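Long-range contacts in alpha-1,2-Mannosidase (Trichoderma reesei, PDB 1HCU), which probably trims alpha-1,2-linked mannose residues from the high-mannose N-glycans of glycoproteins, with calcium as its cofactor: residues Thr101-Leu106 with Asn484-Pro489; Trp185-Asp190 with His488-Arg493. One frame throughout, in Å; residues are numbered along the deposited sequence.

Overall arrangement
Both contacts belong to the C-terminal beta hairpin of strands 481-483 and 489-491, which plugs the helical barrel of the glycosyl hydrolase 47 fold. Along the chain come 101-106 on helix 98-117, then 185-190 on helix 182-192, and far later 484-493, which serves both contacts. His488 and Pro489 are common to the two. Contact 1 is at the hairpin turn and contact 2 on the outgoing strand and tail. The centre of contact 1 is about 8 Å from the centre of the chain, that of contact 2 about 16 Å, and they lie about 11 Å apart. The two helices also meet, through Asn102 and Trp185. The hairpin is thus gripped at its calcium-binding tip and again farther out.

Contact 1. Residues Thr101-Leu106 with Asn484-Pro489; sequences TNIRYL and NTEAHP. With CA (calcium ion), chain H.
Asn484 opens the hairpin turn and donates from ND2 to the backbone O of Ile103, at 3.1 Å with an N-H...O angle of 154°. The donor sits in the carbonyl plane, on a lone pair. ND2 has a second acceptor, Glu184 on helix 182-192. Asn484 OD1 closes an Asx turn by accepting from Glu486 N at 2.7 Å. His488 N reaches the same OD1 from the opposite face of the amide. With an alanine in place of Asn484, Ile103 O would probably lose this donor and the amides of Glu486 and His488 their shared acceptor, so that the turn could shift.

Thr485 faces two ways. Its methyl CG2 packs on Ile103 CG2 at 3.5 Å. Its O and OG1 bind calcium at 2.7 and 2.9 Å, and four waters complete the ligands found around the ion. OG1 is also hydrogen-bonded to Glu249.

In Glu486 the first torsion (chi1 -168°) points CG away from the backbone N, and a bend at chi2 brings the carboxylate between the side chains of Ile103 and Arg104. OE1 meets Ile103 CD1. OE2 lies over one face of the Arg104 guanidinium, 3.5 Å from NE, so the pair is held by charge and no N-H points at the oxygen. The N-H groups turn elsewhere: NH1 pairs with Glu100, a predicted proton donor, and NE with Ser451.

His488 sets CD2 in its ring plane 3.1 Å from Ile103 O, while Glu486 O lies over the ring centre. His488 ND1 and NE2 are hydrogen-bonded to Asp63 and Asp60 of helix 56-67.

The buried Ile103 carbonyl thus meets both an amide donor and a polarised ring C-H. Glu486 probably helps to balance the charge of Arg104, which in turn pairs with Glu100, close to the calcium site.

Contact 2. Residues Trp185-Asp190 with His488-Arg493; sequences WTRLSD and HPFSIR
The outgoing strand of the C-terminal beta hairpin, 489-491, runs past helix 182-192 and lays Phe490 and Ser491 against Arg187. This is the outer part of the hairpin that plugs the barrel, and strand 481-483 pairs with it.

Arg187 leaves the helix with CG opposite its own N (chi1 -173°), and a bend at chi2 then lays the chain alongside Phe490. Arg187 CG is 4.2 Å from Phe490 CG, and the two side chains run in opposite directions. The guanidinium then lies with one face against the strand: Ser491 O sits over it, 3.3 Å from Arg187 CZ, without a hydrogen bond. Arg187 NH2 pairs with Asp114 and NH1 with Tyr257.

Beyond the strand, Arg493 makes a salt bridge with Asp190. Arg493 NE donates to the syn side of Asp190 OD1 at 2.8 Å, with an N-H...O angle of 165°. Arg493 NH1 adds weak bonds to both oxygens, the carboxylate and guanidinium planes being 56° apart. Tyr257 OH also hydrogen-bonds Asp190 OD1 and so joins Arg187 to Asp190, while Arg493 NH2 reaches Asp258. The methyl CG2 of Thr186 closes in on Arg493 NH1 at 3.2 Å.

Contact 1. Residues Thr101-Leu106 with Asn484-Pro489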
ATOM      1  N   THR A 101       7.350   9.213   3.340  1.00 12.93           N
ATOM      2  CA  THR A 101       8.130   9.054   4.562  1.00 12.55           C
ATOM      3  C   THR A 101       7.291   8.451   5.688  1.00 12.90           C
ATOM      4  O   THR A 101       7.748   7.585   6.434  1.00 12.76           O
ATOM      5  CB  THR A 101       8.705  10.414   5.030  1.00 11.83           C
ATOM      6  OG1 THR A 101       9.469  10.991   3.965  1.00 11.69           O
ATOM      7  CG2 THR A 101       9.607  10.233   6.244  1.00 11.67           C
ATOM      8  N   ASN A 102       6.051   8.909   5.789  1.00 12.61           N
ATOM      9  CA  ASN A 102       5.126   8.450   6.806  1.00  9.76           C
ATOM     10  C   ASN A 102       4.804   6.961   6.733  1.00 10.01           C
ATOM     11  O   ASN A 102       4.965   6.233   7.713  1.00 11.44           O
ATOM     12  CB  ASN A 102       3.824   9.253   6.702  1.00  9.91           C
ATOM     13  CG  ASN A 102       2.728   8.697   7.588  1.00 12.06           C
ATOM     14  OD1 ASN A 102       2.737   8.886   8.807  1.00 15.15           O
ATOM     15  ND2 ASN A 102       1.790   7.986   6.983  1.00 10.64           N
ATOM     16  N   ILE A 103       4.337   6.514   5.574  1.00 10.86           N
ATOM     17  CA  ILE A 103       3.946   5.121   5.397  1.00 12.11           C
ATOM     18  C   ILE A 103       5.097   4.117   5.501  1.00 12.86           C
ATOM     19  O   ILE A 103       4.904   2.992   5.979  1.00 11.56           O
ATOM     20  CB  ILE A 103       3.193   4.923   4.044  1.00 12.21           C
ATOM     21  CG1 ILE A 103       4.150   5.107   2.864  1.00 10.84           C
ATOM     22  CG2 ILE A 103       2.037   5.914   3.949  1.00  9.23           C
ATOM     23  CD1 ILE A 103       3.519   4.826   1.503  1.00 13.58           C
ATOM     24  N   ARG A 104       6.291   4.520   5.069  1.00 13.44           N
ATOM     25  CA  ARG A 104       7.455   3.627   5.128  1.00 14.00           C
ATOM     26  C   ARG A 104       8.201   3.669   6.462  1.00 13.54           C
ATOM     27  O   ARG A 104       8.238   2.687   7.199  1.00 14.44           O
ATOM     28  CB  ARG A 104       8.451   3.957   4.010  1.00 14.07           C
ATOM     29  CG  ARG A 104       8.013   3.591   2.605  1.00 15.93           C
ATOM     30  CD  ARG A 104       9.186   3.735   1.648  1.00 18.51           C
ATOM     31  NE  ARG A 104       8.836   3.376   0.281  1.00 23.10           N
ATOM     32  CZ  ARG A 104       7.884   3.975  -0.423  1.00 25.52           C
ATOM     33  NH1 ARG A 104       7.191   4.966   0.124  1.00 23.80           N
ATOM     34  NH2 ARG A 104       7.623   3.588  -1.667  1.00 25.11           N
ATOM     35  N   TYR A 105       8.798   4.813   6.766  1.00 11.66           N
ATOM     36  CA  TYR A 105       9.582   4.954   7.984  1.00 13.33           C
ATOM     37  C   TYR A 105       8.778   4.910   9.281  1.00 13.21           C
ATOM     38  O   TYR A 105       8.970   4.024  10.111  1.00 12.49           O
ATOM     39  CB  TYR A 105      10.410   6.236   7.894  1.00 11.97           C
ATOM     40  CG  TYR A 105      11.480   6.157   6.821  1.00 14.58           C
ATOM     41  CD1 TYR A 105      11.416   6.946   5.671  1.00 14.02           C
ATOM     42  CD2 TYR A 105      12.582   5.309   6.978  1.00 16.57           C
ATOM     43  CE1 TYR A 105      12.436   6.897   4.704  1.00 15.50           C
ATOM     44  CE2 TYR A 105      13.599   5.252   6.025  1.00 16.72           C
ATOM     45  CZ  TYR A 105      13.527   6.052   4.893  1.00 15.24           C
ATOM     46  OH  TYR A 105      14.570   6.035   3.989  1.00 13.51           O
ATOM     47  N   LEU A 106       7.873   5.861   9.445  1.00 13.24           N
ATOM     48  CA  LEU A 106       7.047   5.904  10.628  1.00 15.51           C
ATOM     49  C   LEU A 106       6.271   4.581  10.755  1.00 14.36           C
ATOM     50  O   LEU A 106       6.252   3.952  11.816  1.00 14.31           O
ATOM     51  CB  LEU A 106       6.102   7.105  10.528  1.00 18.04           C
ATOM     52  CG  LEU A 106       5.410   7.516  11.818  1.00 23.06           C
ATOM     53  CD1 LEU A 106       6.475   7.725  12.887  1.00 25.37           C
ATOM     54  CD2 LEU A 106       4.583   8.788  11.605  1.00 23.22           C
ATOM     55  N   ASN A 484      -1.070  -1.007   7.707  1.00 11.58           N
ATOM     56  CA  ASN A 484      -1.046   0.357   7.212  1.00 12.03           C
ATOM     57  C   ASN A 484      -0.908   0.184   5.701  1.00 11.92           C
ATOM     58  O   ASN A 484      -0.832  -0.943   5.217  1.00 11.64           O
ATOM     59  CB  ASN A 484       0.129   1.145   7.828  1.00 12.65           C
ATOM     60  CG  ASN A 484       1.385   1.133   6.968  1.00 12.86           C
ATOM     61  OD1 ASN A 484       1.768   0.110   6.400  1.00 15.73           O
ATOM     62  ND2 ASN A 484       2.043   2.278   6.891  1.00 12.84           N
ATOM     63  N   THR A 485      -0.874   1.273   4.952  1.00 12.22           N
ATOM     64  CA  THR A 485      -0.794   1.154   3.502  1.00 13.33           C
ATOM     65  C   THR A 485       0.487   0.510   2.957  1.00 14.30           C
ATOM     66  O   THR A 485       0.514   0.065   1.819  1.00 14.77           O
ATOM     67  CB  THR A 485      -1.013   2.530   2.847  1.00 13.06           C
ATOM     68  OG1 THR A 485      -1.788   2.360   1.663  1.00 15.24           O
ATOM     69  CG2 THR A 485       0.308   3.192   2.497  1.00 15.37           C
ATOM     70  N   GLU A 486       1.541   0.450   3.766  1.00 15.03           N
ATOM     71  CA  GLU A 486       2.804  -0.142   3.319  1.00 14.97           C
ATOM     72  C   GLU A 486       2.977  -1.510   3.985  1.00 15.14           C
ATOM     73  O   GLU A 486       4.090  -1.943   4.289  1.00 14.95           O
ATOM     74  CB  GLU A 486       3.981   0.780   3.684  1.00 15.88           C
ATOM     75  CG  GLU A 486       5.311   0.426   3.024  1.00 19.03           C
ATOM     76  CD  GLU A 486       5.429   0.947   1.591  1.00 19.97           C
ATOM     77  OE1 GLU A 486       4.425   1.444   1.038  1.00 18.76           O
ATOM     78  OE2 GLU A 486       6.539   0.850   1.018  1.00 19.85           O
ATOM     79  N   ALA A 487       1.856  -2.170   4.235  1.00 14.28           N
ATOM     80  CA  ALA A 487       1.855  -3.487   4.849  1.00 13.90           C
ATOM     81  C   ALA A 487       2.521  -3.544   6.220  1.00 13.71           C
ATOM     82  O   ALA A 487       3.093  -4.568   6.585  1.00 12.57           O
ATOM     83  CB  ALA A 487       2.517  -4.490   3.910  1.00 14.69           C
ATOM     84  N   HIS A 488       2.460  -2.451   6.976  1.00 14.58           N
ATOM     85  CA  HIS A 488       3.036  -2.436   8.322  1.00 14.60           C
ATOM     86  C   HIS A 488       1.891  -2.537   9.325  1.00 15.19           C
ATOM     87  O   HIS A 488       1.132  -1.592   9.507  1.00 16.94           O
ATOM     88  CB  HIS A 488       3.845  -1.159   8.563  1.00 13.75           C
ATOM     89  CG  HIS A 488       5.011  -1.010   7.638  1.00 13.22           C
ATOM     90  ND1 HIS A 488       5.926  -2.018   7.434  1.00 13.31           N
ATOM     91  CD2 HIS A 488       5.394   0.014   6.840  1.00 13.00           C
ATOM     92  CE1 HIS A 488       6.822  -1.625   6.546  1.00 12.77           C
ATOM     93  NE2 HIS A 488       6.521  -0.396   6.170  1.00 12.02           N
ATOM     94  N   PRO A 489       1.756  -3.694   9.988  1.00 14.91           N
ATOM     95  CA  PRO A 489       0.699  -3.946  10.975  1.00 14.95           C
ATOM     96  C   PRO A 489       0.874  -3.264  12.333  1.00 15.10           C
ATOM     97  O   PRO A 489       1.904  -3.424  12.980  1.00 17.62           O
ATOM     98  CB  PRO A 489       0.725  -5.464  11.100  1.00 14.67           C
ATOM     99  CG  PRO A 489       2.192  -5.756  10.992  1.00 13.01           C
ATOM    100  CD  PRO A 489       2.594  -4.893   9.807  1.00 14.16           C
TER
HETATM  101 CA    CA H1495      -0.877   0.640  -0.440  1.00 23.52          CA
HETATM  102  O   HOH W   1       0.373   3.180  -0.746  1.00 18.82           O
HETATM  103  O   HOH W   2      -0.291   1.409  -3.044  1.00 46.70           O
HETATM  104  O   HOH W   3      -3.385   1.129  -1.390  1.00 16.54           O
HETATM  105  O   HOH W   4      -0.131  -1.883  -1.284  1.00 11.59           O

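Contact 2. Residues Trp185-Asp190 with His488-Arg493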
ATOM      1  N   TRP A 185      -0.058   8.408  12.771  1.00 15.88           N
ATOM      2  CA  TRP A 185       0.078   9.530  13.690  1.00 14.74           C
ATOM      3  C   TRP A 185      -0.793   9.325  14.936  1.00 14.41           C
ATOM      4  O   TRP A 185      -0.419   9.735  16.034  1.00 12.60           O
ATOM      5  CB  TRP A 185      -0.265  10.839  12.966  1.00 13.59           C
ATOM      6  CG  TRP A 185       0.877  11.308  12.095  1.00 15.45           C
ATOM      7  CD1 TRP A 185       1.412  10.660  11.013  1.00 12.89           C
ATOM      8  CD2 TRP A 185       1.677  12.478  12.298  1.00 14.48           C
ATOM      9  NE1 TRP A 185       2.499  11.354  10.539  1.00 15.32           N
ATOM     10  CE2 TRP A 185       2.686  12.473  11.307  1.00 14.12           C
ATOM     11  CE3 TRP A 185       1.642  13.529  13.224  1.00 14.49           C
ATOM     12  CZ2 TRP A 185       3.656  13.483  11.217  1.00 12.72           C
ATOM     13  CZ3 TRP A 185       2.609  14.535  13.135  1.00 12.95           C
ATOM     14  CH2 TRP A 185       3.599  14.501  12.137  1.00 10.82           C
ATOM     15  N   THR A 186      -1.945   8.680  14.770  1.00 13.17           N
ATOM     16  CA  THR A 186      -2.809   8.410  15.914  1.00 13.80           C
ATOM     17  C   THR A 186      -2.140   7.311  16.735  1.00 12.92           C
ATOM     18  O   THR A 186      -2.149   7.344  17.963  1.00 12.51           O
ATOM     19  CB  THR A 186      -4.224   7.941  15.482  1.00 14.28           C
ATOM     20  OG1 THR A 186      -4.931   9.038  14.886  1.00 16.57           O
ATOM     21  CG2 THR A 186      -5.013   7.440  16.685  1.00 11.43           C
ATOM     22  N   ARG A 187      -1.533   6.353  16.040  1.00 14.15           N
ATOM     23  CA  ARG A 187      -0.834   5.248  16.692  1.00 13.58           C
ATOM     24  C   ARG A 187       0.317   5.811  17.522  1.00 14.47           C
ATOM     25  O   ARG A 187       0.558   5.374  18.642  1.00 16.23           O
ATOM     26  CB  ARG A 187      -0.293   4.262  15.641  1.00 13.23           C
ATOM     27  CG  ARG A 187       0.303   2.985  16.223  1.00 11.90           C
ATOM     28  CD  ARG A 187      -0.717   2.289  17.110  1.00 12.86           C
ATOM     29  NE  ARG A 187      -0.152   1.200  17.905  1.00 12.23           N
ATOM     30  CZ  ARG A 187      -0.581   0.869  19.123  1.00 14.11           C
ATOM     31  NH1 ARG A 187      -1.575   1.554  19.682  1.00 11.77           N
ATOM     32  NH2 ARG A 187      -0.032  -0.152  19.778  1.00 11.03           N
ATOM     33  N   LEU A 188       1.021   6.793  16.968  1.00 15.12           N
ATOM     34  CA  LEU A 188       2.145   7.407  17.671  1.00 15.96           C
ATOM     35  C   LEU A 188       1.676   8.099  18.971  1.00 17.20           C
ATOM     36  O   LEU A 188       2.299   7.934  20.019  1.00 17.58           O
ATOM     37  CB  LEU A 188       2.860   8.411  16.746  1.00 11.55           C
ATOM     38  CG  LEU A 188       4.162   9.041  17.264  1.00  9.61           C
ATOM     39  CD1 LEU A 188       5.183   7.954  17.531  1.00  6.99           C
ATOM     40  CD2 LEU A 188       4.699  10.036  16.260  1.00  7.13           C
ATOM     41  N   SER A 189       0.585   8.867  18.902  1.00 16.29           N
ATOM     42  CA  SER A 189       0.061   9.545  20.089  1.00 16.48           C
ATOM     43  C   SER A 189      -0.293   8.534  21.168  1.00 17.05           C
ATOM     44  O   SER A 189      -0.023   8.749  22.346  1.00 17.08           O
ATOM     45  CB  SER A 189      -1.202  10.351  19.766  1.00 13.55           C
ATOM     46  OG  SER A 189      -0.916  11.463  18.945  1.00 16.21           O
ATOM     47  N   ASP A 190      -0.911   7.433  20.764  1.00 17.19           N
ATOM     48  CA  ASP A 190      -1.299   6.414  21.724  1.00 19.18           C
ATOM     49  C   ASP A 190      -0.080   5.756  22.367  1.00 20.07           C
ATOM     50  O   ASP A 190      -0.101   5.413  23.546  1.00 20.91           O
ATOM     51  CB  ASP A 190      -2.170   5.353  21.048  1.00 18.33           C
ATOM     52  CG  ASP A 190      -3.595   5.825  20.816  1.00 19.70           C
ATOM     53  OD1 ASP A 190      -4.378   5.051  20.227  1.00 18.20           O
ATOM     54  OD2 ASP A 190      -3.930   6.959  21.226  1.00 19.22           O
ATOM     55  N   HIS A 488       2.460  -2.451   6.976  1.00 14.58           N
ATOM     56  CA  HIS A 488       3.036  -2.436   8.322  1.00 14.60           C
ATOM     57  C   HIS A 488       1.891  -2.537   9.325  1.00 15.19           C
ATOM     58  O   HIS A 488       1.132  -1.592   9.507  1.00 16.94           O
ATOM     59  CB  HIS A 488       3.845  -1.159   8.563  1.00 13.75           C
ATOM     60  CG  HIS A 488       5.011  -1.010   7.638  1.00 13.22           C
ATOM     61  ND1 HIS A 488       5.926  -2.018   7.434  1.00 13.31           N
ATOM     62  CD2 HIS A 488       5.394   0.014   6.840  1.00 13.00           C
ATOM     63  CE1 HIS A 488       6.822  -1.625   6.546  1.00 12.77           C
ATOM     64  NE2 HIS A 488       6.521  -0.396   6.170  1.00 12.02           N
ATOM     65  N   PRO A 489       1.756  -3.694   9.988  1.00 14.91           N
ATOM     66  CA  PRO A 489       0.699  -3.946  10.975  1.00 14.95           C
ATOM     67  C   PRO A 489       0.874  -3.264  12.333  1.00 15.10           C
ATOM     68  O   PRO A 489       1.904  -3.424  12.980  1.00 17.62           O
ATOM     69  CB  PRO A 489       0.725  -5.464  11.100  1.00 14.67           C
ATOM     70  CG  PRO A 489       2.192  -5.756  10.992  1.00 13.01           C
ATOM     71  CD  PRO A 489       2.594  -4.893   9.807  1.00 14.16           C
ATOM     72  N   PHE A 490      -0.140  -2.521  12.767  1.00 14.12           N
ATOM     73  CA  PHE A 490      -0.108  -1.831  14.060  1.00 15.15           C
ATOM     74  C   PHE A 490      -1.124  -2.487  14.990  1.00 16.54           C
ATOM     75  O   PHE A 490      -2.155  -2.976  14.527  1.00 17.80           O
ATOM     76  CB  PHE A 490      -0.516  -0.362  13.898  1.00 13.46           C
ATOM     77  CG  PHE A 490       0.347   0.414  12.962  1.00 13.63           C
ATOM     78  CD1 PHE A 490      -0.170   1.509  12.277  1.00 15.66           C
ATOM     79  CD2 PHE A 490       1.677   0.063  12.767  1.00 13.48           C
ATOM     80  CE1 PHE A 490       0.635   2.244  11.403  1.00 17.37           C
ATOM     81  CE2 PHE A 490       2.483   0.782  11.907  1.00 14.23           C
ATOM     82  CZ  PHE A 490       1.965   1.876  11.220  1.00 16.78           C
ATOM     83  N   SER A 491      -0.849  -2.513  16.292  1.00 17.41           N
ATOM     84  CA  SER A 491      -1.829  -3.078  17.229  1.00 18.71           C
ATOM     85  C   SER A 491      -2.947  -2.048  17.302  1.00 19.22           C
ATOM     86  O   SER A 491      -2.681  -0.848  17.198  1.00 19.39           O
ATOM     87  CB  SER A 491      -1.242  -3.250  18.632  1.00 17.89           C
ATOM     88  OG  SER A 491      -0.247  -4.251  18.670  1.00 19.90           O
ATOM     89  N   ILE A 492      -4.187  -2.500  17.473  1.00 18.81           N
ATOM     90  CA  ILE A 492      -5.317  -1.576  17.569  1.00 19.51           C
ATOM     91  C   ILE A 492      -5.352  -0.969  18.972  1.00 21.20           C
ATOM     92  O   ILE A 492      -4.874  -1.573  19.928  1.00 20.87           O
ATOM     93  CB  ILE A 492      -6.656  -2.286  17.275  1.00 18.62           C
ATOM     94  CG1 ILE A 492      -7.009  -3.246  18.416  1.00 17.68           C
ATOM     95  CG2 ILE A 492      -6.547  -3.046  15.946  1.00 17.58           C
ATOM     96  CD1 ILE A 492      -8.381  -3.872  18.294  1.00 20.02           C
ATOM     97  N   ARG A 493      -5.933   0.219  19.085  1.00 24.41           N
ATOM     98  CA  ARG A 493      -6.005   0.950  20.349  1.00 28.29           C
ATOM     99  C   ARG A 493      -6.157   0.170  21.663  1.00 32.10           C
ATOM    100  O   ARG A 493      -5.464   0.474  22.641  1.00 34.32           O
ATOM    101  CB  ARG A 493      -7.091   2.020  20.251  1.00 25.72           C
ATOM    102  CG  ARG A 493      -7.231   2.898  21.479  1.00 22.90           C
ATOM    103  CD  ARG A 493      -8.019   4.152  21.138  1.00 22.41           C
ATOM    104  NE  ARG A 493      -7.183   5.171  20.519  1.00 22.55           N
ATOM    105  CZ  ARG A 493      -7.651   6.243  19.891  1.00 24.83           C
ATOM    106  NH1 ARG A 493      -6.812   7.132  19.369  1.00 23.67           N
ATOM    107  NH2 ARG A 493      -8.963   6.414  19.762  1.00 24.62           N
TER